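PDB 6ZTI: PlaB phospholipase from Legionella pneumophila, which acts as a virulence-associated phospholipase of the alpha/beta-hydrolase family, its activity controlled by NAD(H)-mediated tetramerization. Local coordinates for residues I127-A132 against G272-I277; T212-S217 against F378-R383; G219-A224 against L264-K269; E324-L329 against R333-N338. One frame throughout, in Å; residues are numbered along the deposited sequence.

Interactions 1 and 3, centres about 8 Å apart, lie in the alpha/beta-hydrolase part of the chain and share the loop between strand 257-261 and helix 286-296. Interaction 2 joins the loop after strand 191-197 to strand 378-383 of the mixed sheet and touches interaction 3 through Arg222, salt-bridged to Glu214 and Asp380. Interaction 3 is nested inside both 1 and 2; interaction 1 closes before interaction 4, a hairpin within the loop of interaction 2, opens. Centres of interactions 2 and 4 lie about 18 Å apart, Ser215 and Gly216 packing on Ile336 and Thr337. Interaction 4 meets one thio-NAD and interaction 2 several, consistent with a link between hydrolase region and the tetramer's nucleotide sites.

Interaction 1. Residues I127-A132 against G272-I277; sequences IMLAPA and GIIRSI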
# COMPACT_ATOMS: atom_id res chain seq x y z
N ILE B 127 -9.25 23.97 -32.52
CA ILE B 127 -7.84 24.10 -32.84
C ILE B 127 -7.08 23.75 -31.57
O ILE B 127 -7.02 24.54 -30.63
CB ILE B 127 -7.49 25.51 -33.33
CG1 ILE B 127 -8.37 25.88 -34.53
CG2 ILE B 127 -6.00 25.58 -33.69
CD1 ILE B 127 -8.25 27.33 -34.97
N MET B 128 -6.51 22.55 -31.54
CA MET B 128 -5.80 22.02 -30.37
C MET B 128 -4.31 22.21 -30.56
O MET B 128 -3.74 21.71 -31.54
CB MET B 128 -6.12 20.54 -30.18
CG MET B 128 -7.52 20.26 -29.66
SD MET B 128 -7.90 18.51 -29.76
CE MET B 128 -8.29 18.38 -31.51
N LEU B 129 -3.67 22.92 -29.63
CA LEU B 129 -2.23 23.15 -29.63
C LEU B 129 -1.58 22.22 -28.62
O LEU B 129 -1.90 22.26 -27.42
CB LEU B 129 -1.91 24.61 -29.31
CG LEU B 129 -2.67 25.69 -30.08
CD1 LEU B 129 -2.32 27.11 -29.60
CD2 LEU B 129 -2.39 25.58 -31.57
N ALA B 130 -0.66 21.38 -29.10
CA ALA B 130 0.04 20.38 -28.29
C ALA B 130 -0.89 19.71 -27.29
O ALA B 130 -0.56 19.64 -26.10
CB ALA B 130 1.23 21.01 -27.56
N PRO B 131 -2.03 19.19 -27.73
CA PRO B 131 -2.97 18.55 -26.80
C PRO B 131 -2.47 17.21 -26.31
O PRO B 131 -1.90 16.43 -27.09
CB PRO B 131 -4.23 18.36 -27.65
CG PRO B 131 -3.66 18.10 -29.00
CD PRO B 131 -2.48 19.03 -29.13
N ALA B 132 -2.72 16.92 -25.03
CA ALA B 132 -2.35 15.63 -24.43
C ALA B 132 -3.46 14.61 -24.65
O ALA B 132 -3.99 13.99 -23.73
CB ALA B 132 -2.05 15.81 -22.94
N GLY B 272 7.66 28.59 -26.65
CA GLY B 272 6.41 27.91 -26.35
C GLY B 272 5.41 28.06 -27.48
O GLY B 272 5.24 29.14 -28.06
N ILE B 273 4.70 26.96 -27.78
CA ILE B 273 3.85 26.92 -28.97
C ILE B 273 2.84 28.07 -29.00
O ILE B 273 2.53 28.58 -30.09
CB ILE B 273 3.16 25.55 -29.10
CG1 ILE B 273 2.33 25.48 -30.39
CG2 ILE B 273 2.27 25.28 -27.89
CD1 ILE B 273 2.01 24.05 -30.84
N ILE B 274 2.33 28.51 -27.85
CA ILE B 274 1.46 29.69 -27.83
C ILE B 274 2.05 30.78 -26.95
O ILE B 274 1.88 31.98 -27.22
CB ILE B 274 0.01 29.34 -27.41
CG1 ILE B 274 -0.89 30.59 -27.47
CG2 ILE B 274 -0.03 28.70 -26.04
CD1 ILE B 274 -2.39 30.33 -27.24
N ARG B 275 2.78 30.39 -25.90
CA ARG B 275 3.30 31.38 -24.95
C ARG B 275 4.26 32.37 -25.62
O ARG B 275 4.35 33.52 -25.19
CB ARG B 275 4.01 30.67 -23.80
CG ARG B 275 4.48 31.62 -22.69
CD ARG B 275 3.31 32.19 -21.90
NE ARG B 275 3.74 33.01 -20.77
CZ ARG B 275 3.99 34.31 -20.84
NH1 ARG B 275 3.86 34.96 -21.99
NH2 ARG B 275 4.37 34.97 -19.75
N SER B 276 4.99 31.94 -26.65
CA SER B 276 6.02 32.77 -27.26
C SER B 276 5.48 33.78 -28.28
O SER B 276 6.25 34.59 -28.79
CB SER B 276 7.07 31.88 -27.93
OG SER B 276 6.57 31.25 -29.10
N ILE B 277 4.17 33.78 -28.54
CA ILE B 277 3.58 34.66 -29.54
C ILE B 277 3.50 36.07 -28.99
O ILE B 277 2.91 36.30 -27.93
CB ILE B 277 2.18 34.15 -29.95
CG1 ILE B 277 2.27 32.76 -30.56
CG2 ILE B 277 1.52 35.11 -30.92
CD1 ILE B 277 0.93 32.17 -30.91
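Gly272 O is gripped twice by Ser276, whose OG donates to it at 2.7 Å while the backbone N of Ser276 arrives from the opposite face of the carbonyl plane. The hydroxyl approaches Gly272 O at a C=O...OG angle of 143°, tilted from the carbonyl plane, and Ser276 OG is also hydrogen-bonded to His285 NE2. A type I turn from Ile274 to Ile277 follows, so the backbone presenting Ile273 and Ile274 to residues 127-132 is tied to itself on the far side of the contact.

The contact proper is apolar. Leu129 leaves the end of its strand toward the loop and brings CD1 to 3.9 Å from Ile274 CB. Leu129 CD1 also meets Ile274 CD1 at 4.0 Å, and the two side chains cross at about a right angle. With chi1 at -178°, Ile274 swings CG1 to the side opposite its own N, which carries CD1 over to the leucine methyl. Ile273 works one step along: its CD1 approaches Leu129 CB at 4.2 Å and lies equally near the backbone N of Ala130. On its other branch, Ile273 CG2 reaches Ala130 CB at 4.4 Å. Ala130 has left-handed backbone angles that turn the chain out of the strand, and its methyl still faces the loop. All four touching residues are buried.

Strand 123-129 runs between strands 93-99 and 191-197 in the parallel sheet of the alpha/beta-hydrolase fold. Ile273 and Ile274 also pack on His99 at the end of strand 93-99, and Ile277 rests on Thr287 at the start of helix 286-296.

Interaction 2. Residues T212-S217 against F378-R383; sequences TGESGS and FVDRQR. With SND (thionicotinamide-adenine-dinucleotide), chain O.
The dinucleotide-binding strand 378-383 carries a classic beta bulge, Val379 and Asp380 both facing Phe394, and Glu214 comes in against it. Glu214 is fully extended, with CG anti to its backbone N (chi1 -177°), and this delivers OE2 to 3.8 Å from Asp380 CB. Val379 CG1 lies beside the same oxygen, 3.9 Å from Glu214 OE2. These are packing contacts; Arg222 serves the polar ends with salt bridges to Glu214 OE1 and Asp380 OD2. Tyr211 OH also bonds Asp380 OD2. The two carboxylates, Glu214 OE2 and Asp380 OD2 being 4.6 Å apart, probably tolerate each other because the arginine joins them. Ser217 OG donates to Glu214 O at 2.9 Å within a type II turn.

Farther along the strand, Arg381 grips the thio-NAD pyrophosphate. Arg381 NE donates almost straight to O2A of thio-NAD (2.9 Å, 164°), which lies in the guanidinium plane, while Arg381 NH2 makes a more bent bond to O1N (3.1 Å) and also donates to Val208 O of the second subunit. Adenine N7A sits over one guanidinium face, 3.3 Å from Arg381 CZ. The ribose O3B lies over a face of the Arg383 guanidinium. Arg145 and Asn209 of the second subunit also bond this ligand.

Residues 212-217 belong to the loop between strand 191-197 and helix 223-226, and strand 378-383 pairs antiparallel with strand 390-396, whose Phe394 packs against Glu214.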
# COMPACT_ATOMS: atom_id res chain seq x y z
N THR B 212 11.49 15.34 -19.62
CA THR B 212 11.44 16.75 -19.99
C THR B 212 12.31 17.09 -21.20
O THR B 212 12.28 18.24 -21.65
CB THR B 212 11.84 17.61 -18.80
OG1 THR B 212 13.16 17.27 -18.38
CG2 THR B 212 10.87 17.39 -17.65
N GLY B 213 13.09 16.13 -21.70
CA GLY B 213 13.83 16.31 -22.94
C GLY B 213 13.65 15.17 -23.94
O GLY B 213 14.46 15.02 -24.86
N GLU B 214 12.58 14.39 -23.80
CA GLU B 214 12.42 13.16 -24.57
C GLU B 214 12.29 13.45 -26.06
O GLU B 214 11.49 14.29 -26.47
CB GLU B 214 11.20 12.41 -24.09
CG GLU B 214 10.95 11.09 -24.75
CD GLU B 214 9.68 10.46 -24.23
OE1 GLU B 214 8.62 11.14 -24.27
OE2 GLU B 214 9.75 9.31 -23.73
N SER B 215 13.08 12.74 -26.85
CA SER B 215 13.02 12.88 -28.30
C SER B 215 11.66 12.41 -28.79
O SER B 215 11.14 11.39 -28.32
CB SER B 215 14.13 12.08 -28.96
OG SER B 215 14.11 10.74 -28.48
N GLY B 216 11.07 13.15 -29.72
CA GLY B 216 9.71 12.87 -30.14
C GLY B 216 8.66 13.57 -29.33
O GLY B 216 7.46 13.33 -29.55
N SER B 217 9.06 14.44 -28.41
CA SER B 217 8.15 15.20 -27.57
C SER B 217 8.58 16.66 -27.60
O SER B 217 9.67 17.01 -28.08
CB SER B 217 8.16 14.68 -26.13
OG SER B 217 9.08 15.42 -25.34
N PHE B 378 13.47 1.07 -29.22
CA PHE B 378 12.74 1.37 -27.99
C PHE B 378 13.11 2.74 -27.45
O PHE B 378 14.30 3.09 -27.38
CB PHE B 378 13.04 0.31 -26.95
CG PHE B 378 12.51 0.61 -25.58
CD1 PHE B 378 13.25 1.36 -24.68
CD2 PHE B 378 11.30 0.07 -25.16
CE1 PHE B 378 12.78 1.61 -23.40
CE2 PHE B 378 10.82 0.30 -23.88
CZ PHE B 378 11.56 1.07 -23.00
N VAL B 379 12.11 3.51 -27.04
CA VAL B 379 12.31 4.76 -26.32
C VAL B 379 11.87 4.65 -24.86
O VAL B 379 12.61 5.04 -23.96
CB VAL B 379 11.60 5.93 -27.03
CG1 VAL B 379 11.90 7.24 -26.28
CG2 VAL B 379 12.02 6.01 -28.50
N ASP B 380 10.66 4.15 -24.62
CA ASP B 380 10.10 4.18 -23.27
C ASP B 380 9.04 3.10 -23.08
O ASP B 380 8.40 2.64 -24.02
CB ASP B 380 9.48 5.56 -22.97
CG ASP B 380 9.01 5.69 -21.53
OD1 ASP B 380 9.87 5.58 -20.63
OD2 ASP B 380 7.80 5.91 -21.32
N ARG B 381 8.81 2.76 -21.82
CA ARG B 381 7.63 2.00 -21.44
C ARG B 381 7.14 2.50 -20.09
O ARG B 381 7.93 2.90 -19.23
CB ARG B 381 7.89 0.48 -21.38
CG ARG B 381 8.87 0.07 -20.32
CD ARG B 381 9.36 -1.35 -20.54
NE ARG B 381 9.92 -1.95 -19.34
CZ ARG B 381 10.37 -3.21 -19.28
NH1 ARG B 381 10.34 -3.97 -20.36
NH2 ARG B 381 10.84 -3.71 -18.15
N GLN B 382 5.83 2.45 -19.91
CA GLN B 382 5.20 2.89 -18.67
C GLN B 382 4.00 1.99 -18.44
O GLN B 382 3.32 1.61 -19.38
CB GLN B 382 4.76 4.37 -18.75
CG GLN B 382 4.96 5.17 -17.46
CD GLN B 382 4.48 6.63 -17.53
OE1 GLN B 382 3.28 6.90 -17.63
NE2 GLN B 382 5.43 7.57 -17.45
N ARG B 383 3.77 1.64 -17.18
CA ARG B 383 2.59 0.88 -16.81
C ARG B 383 1.75 1.74 -15.87
O ARG B 383 2.28 2.31 -14.91
CB ARG B 383 2.92 -0.46 -16.14
CG ARG B 383 1.70 -1.38 -16.09
CD ARG B 383 2.02 -2.75 -15.50
NE ARG B 383 2.33 -2.68 -14.08
CZ ARG B 383 2.59 -3.74 -13.32
NH1 ARG B 383 2.59 -4.95 -13.85
NH2 ARG B 383 2.85 -3.59 -12.02
PA SND O . 9.55 -0.46 -15.53
O1A SND O . 9.29 0.96 -15.23
O2A SND O . 10.37 -0.72 -16.79
O5B SND O . 8.20 -1.34 -15.68
C5B SND O . 7.11 -1.06 -14.78
C4B SND O . 6.17 -2.24 -14.72
O4B SND O . 5.69 -2.54 -16.05
C3B SND O . 6.77 -3.53 -14.18
O3B SND O . 5.83 -4.23 -13.38
C2B SND O . 7.10 -4.30 -15.46
O2B SND O . 7.14 -5.70 -15.29
C1B SND O . 5.91 -3.91 -16.33
N9A SND O . 6.16 -4.05 -17.75
C8A SND O . 6.98 -3.28 -18.53
N7A SND O . 7.13 -3.72 -19.75
C5A SND O . 6.35 -4.87 -19.79
C6A SND O . 6.14 -5.83 -20.78
N6A SND O . 6.65 -5.75 -22.02
N1A SND O . 5.36 -6.89 -20.47
C2A SND O . 4.81 -6.95 -19.26
N3A SND O . 4.92 -6.09 -18.24
C4A SND O . 5.73 -5.07 -18.57
O3 SND O . 10.33 -1.15 -14.33
PN SND O . 10.77 -2.62 -13.89
O1N SND O . 10.91 -3.47 -15.10
O2N SND O . 9.85 -3.06 -12.81
O5D SND O . 12.21 -2.24 -13.30
C5D SND O . 12.37 -1.85 -11.92
C4D SND O . 13.45 -0.80 -11.77
O4D SND O . 14.66 -1.22 -12.44
C3D SND O . 13.14 0.58 -12.34
O3D SND O . 13.84 1.59 -11.60
C2D SND O . 13.69 0.46 -13.76
O2D SND O . 13.98 1.72 -14.35
C1D SND O . 14.97 -0.32 -13.48
N1N SND O . 15.36 -1.13 -14.71
C2N SND O . 14.78 -2.33 -14.89
C3N SND O . 15.14 -3.13 -15.95
C7N SND O . 14.57 -4.49 -16.09
S7N SND O . 15.56 -5.80 -16.36
N7N SND O . 13.27 -4.62 -15.92
C4N SND O . 16.12 -2.67 -16.83
C5N SND O . 16.69 -1.43 -16.63
C6N SND O . 16.30 -0.66 -15.56

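Interaction 3. Residues G219-A224 against L264-K269; sequences GVVRVA and LSHSGK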
# COMPACT_ATOMS: atom_id res chain seq x y z
N GLY B 219 8.74 18.23 -24.68
CA GLY B 219 9.03 18.37 -23.28
C GLY B 219 7.89 17.94 -22.38
O GLY B 219 8.12 17.67 -21.21
N VAL B 220 6.66 17.89 -22.91
CA VAL B 220 5.51 17.54 -22.09
C VAL B 220 4.65 16.49 -22.79
O VAL B 220 4.20 15.54 -22.16
CB VAL B 220 4.68 18.79 -21.76
CG1 VAL B 220 3.41 18.42 -21.00
CG2 VAL B 220 5.50 19.77 -20.97
N VAL B 221 4.40 16.66 -24.09
CA VAL B 221 3.54 15.76 -24.85
C VAL B 221 4.31 15.22 -26.04
O VAL B 221 4.96 15.98 -26.77
CB VAL B 221 2.24 16.46 -25.31
CG1 VAL B 221 1.33 16.71 -24.13
CG2 VAL B 221 2.55 17.77 -26.02
N ARG B 222 4.22 13.92 -26.24
CA ARG B 222 4.81 13.30 -27.41
C ARG B 222 3.98 13.66 -28.64
O ARG B 222 2.75 13.70 -28.58
CB ARG B 222 4.87 11.79 -27.21
CG ARG B 222 5.65 11.38 -25.97
CD ARG B 222 5.32 9.97 -25.53
NE ARG B 222 6.35 9.44 -24.65
CZ ARG B 222 6.27 8.30 -23.98
NH1 ARG B 222 5.18 7.55 -24.06
NH2 ARG B 222 7.28 7.90 -23.21
N VAL B 223 4.65 13.93 -29.76
CA VAL B 223 3.93 14.20 -31.00
C VAL B 223 2.85 13.15 -31.22
O VAL B 223 1.71 13.46 -31.56
CB VAL B 223 4.90 14.25 -32.20
CG1 VAL B 223 4.14 14.43 -33.51
CG2 VAL B 223 5.94 15.35 -32.04
N ALA B 224 3.21 11.88 -31.07
CA ALA B 224 2.25 10.84 -31.33
C ALA B 224 1.07 10.89 -30.38
O ALA B 224 -0.04 10.49 -30.74
CB ALA B 224 2.91 9.46 -31.25
N LEU B 264 9.17 24.79 -32.05
CA LEU B 264 8.22 25.13 -31.01
C LEU B 264 8.19 24.06 -29.92
O LEU B 264 8.09 22.87 -30.23
CB LEU B 264 6.84 25.33 -31.61
CG LEU B 264 6.67 26.49 -32.61
CD1 LEU B 264 5.25 26.51 -33.10
CD2 LEU B 264 7.02 27.82 -31.99
N SER B 265 8.24 24.50 -28.66
CA SER B 265 8.18 23.62 -27.50
C SER B 265 6.81 23.74 -26.86
O SER B 265 5.91 24.40 -27.39
CB SER B 265 9.27 23.98 -26.49
OG SER B 265 9.05 25.27 -25.94
N HIS B 266 6.62 23.11 -25.70
CA HIS B 266 5.31 23.15 -25.07
C HIS B 266 4.99 24.51 -24.48
O HIS B 266 3.88 25.02 -24.64
CB HIS B 266 5.21 22.08 -23.99
CG HIS B 266 3.81 21.75 -23.58
ND1 HIS B 266 2.92 21.09 -24.41
CD2 HIS B 266 3.13 21.99 -22.43
CE1 HIS B 266 1.77 20.93 -23.78
NE2 HIS B 266 1.87 21.46 -22.58
N SER B 267 5.96 25.12 -23.79
CA SER B 267 5.73 26.25 -22.91
C SER B 267 6.89 27.22 -23.01
O SER B 267 7.90 26.96 -23.67
CB SER B 267 5.56 25.77 -21.46
OG SER B 267 4.45 24.91 -21.36
N GLY B 268 6.73 28.35 -22.34
CA GLY B 268 7.82 29.30 -22.18
C GLY B 268 7.76 30.42 -23.20
O GLY B 268 7.29 30.25 -24.34
N LYS B 269 8.26 31.59 -22.80
CA LYS B 269 8.24 32.75 -23.69
C LYS B 269 9.26 32.61 -24.83
O LYS B 269 9.08 33.25 -25.88
CB LYS B 269 8.48 34.04 -22.90
CG LYS B 269 7.31 34.41 -21.99
CD LYS B 269 7.32 35.87 -21.60
CE LYS B 269 8.21 36.14 -20.39
NZ LYS B 269 8.11 37.57 -19.95
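Val220, which follows the left-handed Gly219, lays its side chain over one face of the His266 imidazole. Just before them Asn218 ties the backbones of both segments together: its OD1 accepts from the N-H groups of Val220 and Val221, and its backbone is bonded to that of His266. Val220 CB stands 3.7 Å from the centroid of the His266 ring and only 16° off the ring normal, a CH-pi contact. The two methyls spread over the ring from there: Val220 CG2 lies 3.6 Å from His266 CD2, and Val220 CG1 reaches His266 NE2 at 3.8 Å. Val220 turns CG1 away from its own N (chi1 175°) and CG2 falls beside that N, an arrangement that holds both branches against the imidazole. Val220 O is hydrogen-bonded to Ser136 OG.

Val221 comes next and adds a second touch from a different direction. In the conformer described here, one of two, Val221 CG2 meets His266 ND1 at 3.7 Å in an oblique approach, so this part of the contact is less certain than the first. Arg222 then leaves the contact for Glu214 and Asp380.

His266 lies in the loop after the last strand of the parallel sheet, the place of the triad histidine in alpha/beta hydrolases, and may well play that part here; its ring also meets that of His99. Chemically, the imidazole is held across this interface by aliphatic packing, chiefly the face-on CH-pi contact, while NE2 is hydrogen-bonded outside the two segments and ND1 has a weak bond from Asn218 ND2.

Interaction 4. Residues E324-L329 against R333-N338; sequences EFVKTL and REYITN. With SND (thionicotinamide-adenine-dinucleotide), chain I.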
# COMPACT_ATOMS: atom_id res chain seq x y z
N GLU B 324 20.16 18.09 -34.38
CA GLU B 324 20.30 19.37 -33.70
C GLU B 324 21.64 19.37 -33.00
O GLU B 324 21.98 18.40 -32.30
CB GLU B 324 19.15 19.55 -32.69
CG GLU B 324 19.21 20.80 -31.81
CD GLU B 324 18.18 20.75 -30.68
OE1 GLU B 324 17.58 19.66 -30.49
OE2 GLU B 324 17.98 21.77 -29.99
N PHE B 325 22.41 20.43 -33.20
CA PHE B 325 23.73 20.59 -32.58
C PHE B 325 23.67 21.78 -31.63
O PHE B 325 23.30 22.88 -32.04
CB PHE B 325 24.81 20.79 -33.64
CG PHE B 325 25.06 19.57 -34.49
CD1 PHE B 325 24.29 19.33 -35.62
CD2 PHE B 325 26.03 18.66 -34.14
CE1 PHE B 325 24.50 18.20 -36.39
CE2 PHE B 325 26.24 17.53 -34.90
CZ PHE B 325 25.47 17.30 -36.03
N VAL B 326 24.03 21.54 -30.37
CA VAL B 326 23.98 22.56 -29.33
C VAL B 326 25.40 22.81 -28.85
O VAL B 326 26.05 21.90 -28.31
CB VAL B 326 23.08 22.14 -28.16
CG1 VAL B 326 22.98 23.26 -27.16
CG2 VAL B 326 21.73 21.73 -28.67
N LYS B 327 25.88 24.03 -29.04
CA LYS B 327 27.26 24.39 -28.74
C LYS B 327 27.31 25.25 -27.49
O LYS B 327 26.54 26.20 -27.34
CB LYS B 327 27.90 25.14 -29.91
CG LYS B 327 28.56 24.23 -30.93
CD LYS B 327 29.46 25.00 -31.90
CE LYS B 327 28.73 25.31 -33.20
NZ LYS B 327 29.58 26.07 -34.17
N THR B 328 28.23 24.91 -26.59
CA THR B 328 28.49 25.69 -25.40
C THR B 328 29.99 25.94 -25.31
O THR B 328 30.78 25.40 -26.10
CB THR B 328 27.99 24.98 -24.13
OG1 THR B 328 28.82 23.84 -23.83
CG2 THR B 328 26.56 24.52 -24.32
N LEU B 329 30.38 26.78 -24.35
CA LEU B 329 31.79 27.07 -24.14
C LEU B 329 32.58 25.83 -23.72
O LEU B 329 33.81 25.85 -23.80
CB LEU B 329 31.93 28.16 -23.07
CG LEU B 329 31.08 29.42 -23.22
CD1 LEU B 329 31.11 30.25 -21.95
CD2 LEU B 329 31.54 30.25 -24.41
N ARG B 333 26.76 19.14 -27.96
CA ARG B 333 25.84 18.02 -27.96
C ARG B 333 25.26 17.84 -29.36
O ARG B 333 24.97 18.82 -30.05
CB ARG B 333 24.68 18.24 -26.97
CG ARG B 333 25.08 18.71 -25.57
CD ARG B 333 25.66 17.58 -24.73
NE ARG B 333 25.77 17.95 -23.31
CZ ARG B 333 26.54 17.31 -22.43
NH1 ARG B 333 27.27 16.27 -22.80
NH2 ARG B 333 26.57 17.73 -21.17
N GLU B 334 25.08 16.59 -29.76
CA GLU B 334 24.28 16.22 -30.92
C GLU B 334 23.00 15.55 -30.43
O GLU B 334 23.05 14.65 -29.59
CB GLU B 334 25.04 15.28 -31.85
CG GLU B 334 24.30 14.98 -33.15
CD GLU B 334 24.94 13.84 -33.93
OE1 GLU B 334 25.54 12.94 -33.29
OE2 GLU B 334 24.84 13.83 -35.18
N TYR B 335 21.87 15.98 -30.96
CA TYR B 335 20.58 15.41 -30.62
C TYR B 335 19.90 14.94 -31.89
O TYR B 335 19.79 15.69 -32.87
CB TYR B 335 19.71 16.43 -29.89
CG TYR B 335 20.23 16.84 -28.54
CD1 TYR B 335 20.21 15.96 -27.47
CD2 TYR B 335 20.69 18.12 -28.32
CE1 TYR B 335 20.68 16.33 -26.23
CE2 TYR B 335 21.16 18.51 -27.08
CZ TYR B 335 21.15 17.61 -26.03
OH TYR B 335 21.61 17.98 -24.79
N ILE B 336 19.45 13.69 -31.89
CA ILE B 336 18.80 13.07 -33.04
C ILE B 336 17.33 12.85 -32.69
O ILE B 336 17.02 12.28 -31.64
CB ILE B 336 19.48 11.76 -33.43
CG1 ILE B 336 20.93 12.03 -33.85
CG2 ILE B 336 18.70 11.07 -34.55
CD1 ILE B 336 21.77 10.77 -34.00
N THR B 337 16.45 13.32 -33.56
CA THR B 337 15.01 13.21 -33.39
C THR B 337 14.46 12.53 -34.63
O THR B 337 14.58 13.08 -35.73
CB THR B 337 14.37 14.60 -33.22
OG1 THR B 337 15.03 15.32 -32.16
CG2 THR B 337 12.90 14.49 -32.90
N ASN B 338 13.90 11.33 -34.47
CA ASN B 338 13.28 10.66 -35.61
C ASN B 338 11.78 10.88 -35.54
O ASN B 338 11.34 11.95 -35.11
CB ASN B 338 13.64 9.17 -35.61
CG ASN B 338 15.11 8.93 -35.93
OD1 ASN B 338 15.66 9.55 -36.84
ND2 ASN B 338 15.76 8.06 -35.18
PA SND I . 20.13 11.80 -19.97
O1A SND I . 19.89 13.27 -19.76
O2A SND I . 19.18 11.11 -20.93
O5B SND I . 20.11 11.01 -18.56
C5B SND I . 20.09 9.57 -18.44
C4B SND I . 19.55 9.30 -17.06
O4B SND I . 20.36 10.01 -16.09
C3B SND I . 18.12 9.78 -16.81
O3B SND I . 17.47 9.00 -15.82
C2B SND I . 18.34 11.20 -16.31
O2B SND I . 17.25 11.66 -15.52
C1B SND I . 19.60 11.01 -15.45
N9A SND I . 20.43 12.20 -15.29
C8A SND I . 20.72 13.14 -16.24
N7A SND I . 21.49 14.11 -15.81
C5A SND I . 21.72 13.79 -14.49
C6A SND I . 22.44 14.43 -13.46
N6A SND I . 23.09 15.59 -13.62
N1A SND I . 22.47 13.84 -12.25
C2A SND I . 21.81 12.69 -12.08
N3A SND I . 21.08 12.00 -12.96
C4A SND I . 21.08 12.61 -14.15
O3 SND I . 21.63 11.47 -20.40
PN SND I . 22.78 12.12 -21.29
O1N SND I . 22.17 12.69 -22.52
O2N SND I . 23.88 11.14 -21.42
O5D SND I . 23.21 13.31 -20.32
C5D SND I . 24.49 13.95 -20.38
C4D SND I . 24.32 15.33 -19.80
O4D SND I . 23.49 16.12 -20.68
C3D SND I . 23.64 15.37 -18.43
O3D SND I . 24.36 16.29 -17.62
C2D SND I . 22.22 15.81 -18.76
O2D SND I . 21.56 16.52 -17.71
C1D SND I . 22.48 16.73 -19.94
N1N SND I . 21.26 16.81 -20.79
C2N SND I . 20.75 18.03 -20.99
C3N SND I . 19.67 18.21 -21.83
C7N SND I . 19.06 19.55 -22.04
S7N SND I . 17.83 19.76 -23.14
N7N SND I . 19.54 20.53 -21.31
C4N SND I . 19.13 17.09 -22.46
C5N SND I . 19.66 15.84 -22.22
C6N SND I . 20.73 15.71 -21.37
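Glu324 and Val326 pair with Tyr335 and Arg333 through backbone bonds in an antiparallel beta hairpin. Each of the two hydrogen-bonded pairs exchanges an N-H and a carbonyl, the shortest bond running from Tyr335 N to Glu324 O at 2.8 Å. Between them Phe325 and Glu334 form a non-hydrogen-bonded pair whose CA-H groups point at flanking carbonyls: Phe325 CA lies 3.3 Å from Arg333 O, and Glu334 CA approaches Glu324 O.

Side-chain contacts fall on both faces. Beside Glu324 and Arg333, the apolar Val326 CG2 sits at the edge of the Tyr335 ring, in its plane, 3.6 Å from Tyr335 CE2. On the other face Phe325 and Glu334 run side by side, with Phe325 CE2 3.7 Å from Glu334 CG and a carbon-oxygen approach of Phe325 CZ to Glu334 OE2.

Tyr335 OH lies 3.5 Å from C4N of thio-NAD, and Arg333 carries a guanidinium face to the ribose O4D.

Polar ends are taken up by partners beyond the hairpin: Arg202 forms a salt bridge with Glu324 OE1 and a cation-pi contact with Tyr335, and Arg333 NH2 bonds Leu373 O and Gln371 O of the second subunit. The face of Arg333 and Tyr335 therefore meets both dinucleotide and second subunit, consistent with NAD(H)-mediated tetramerization.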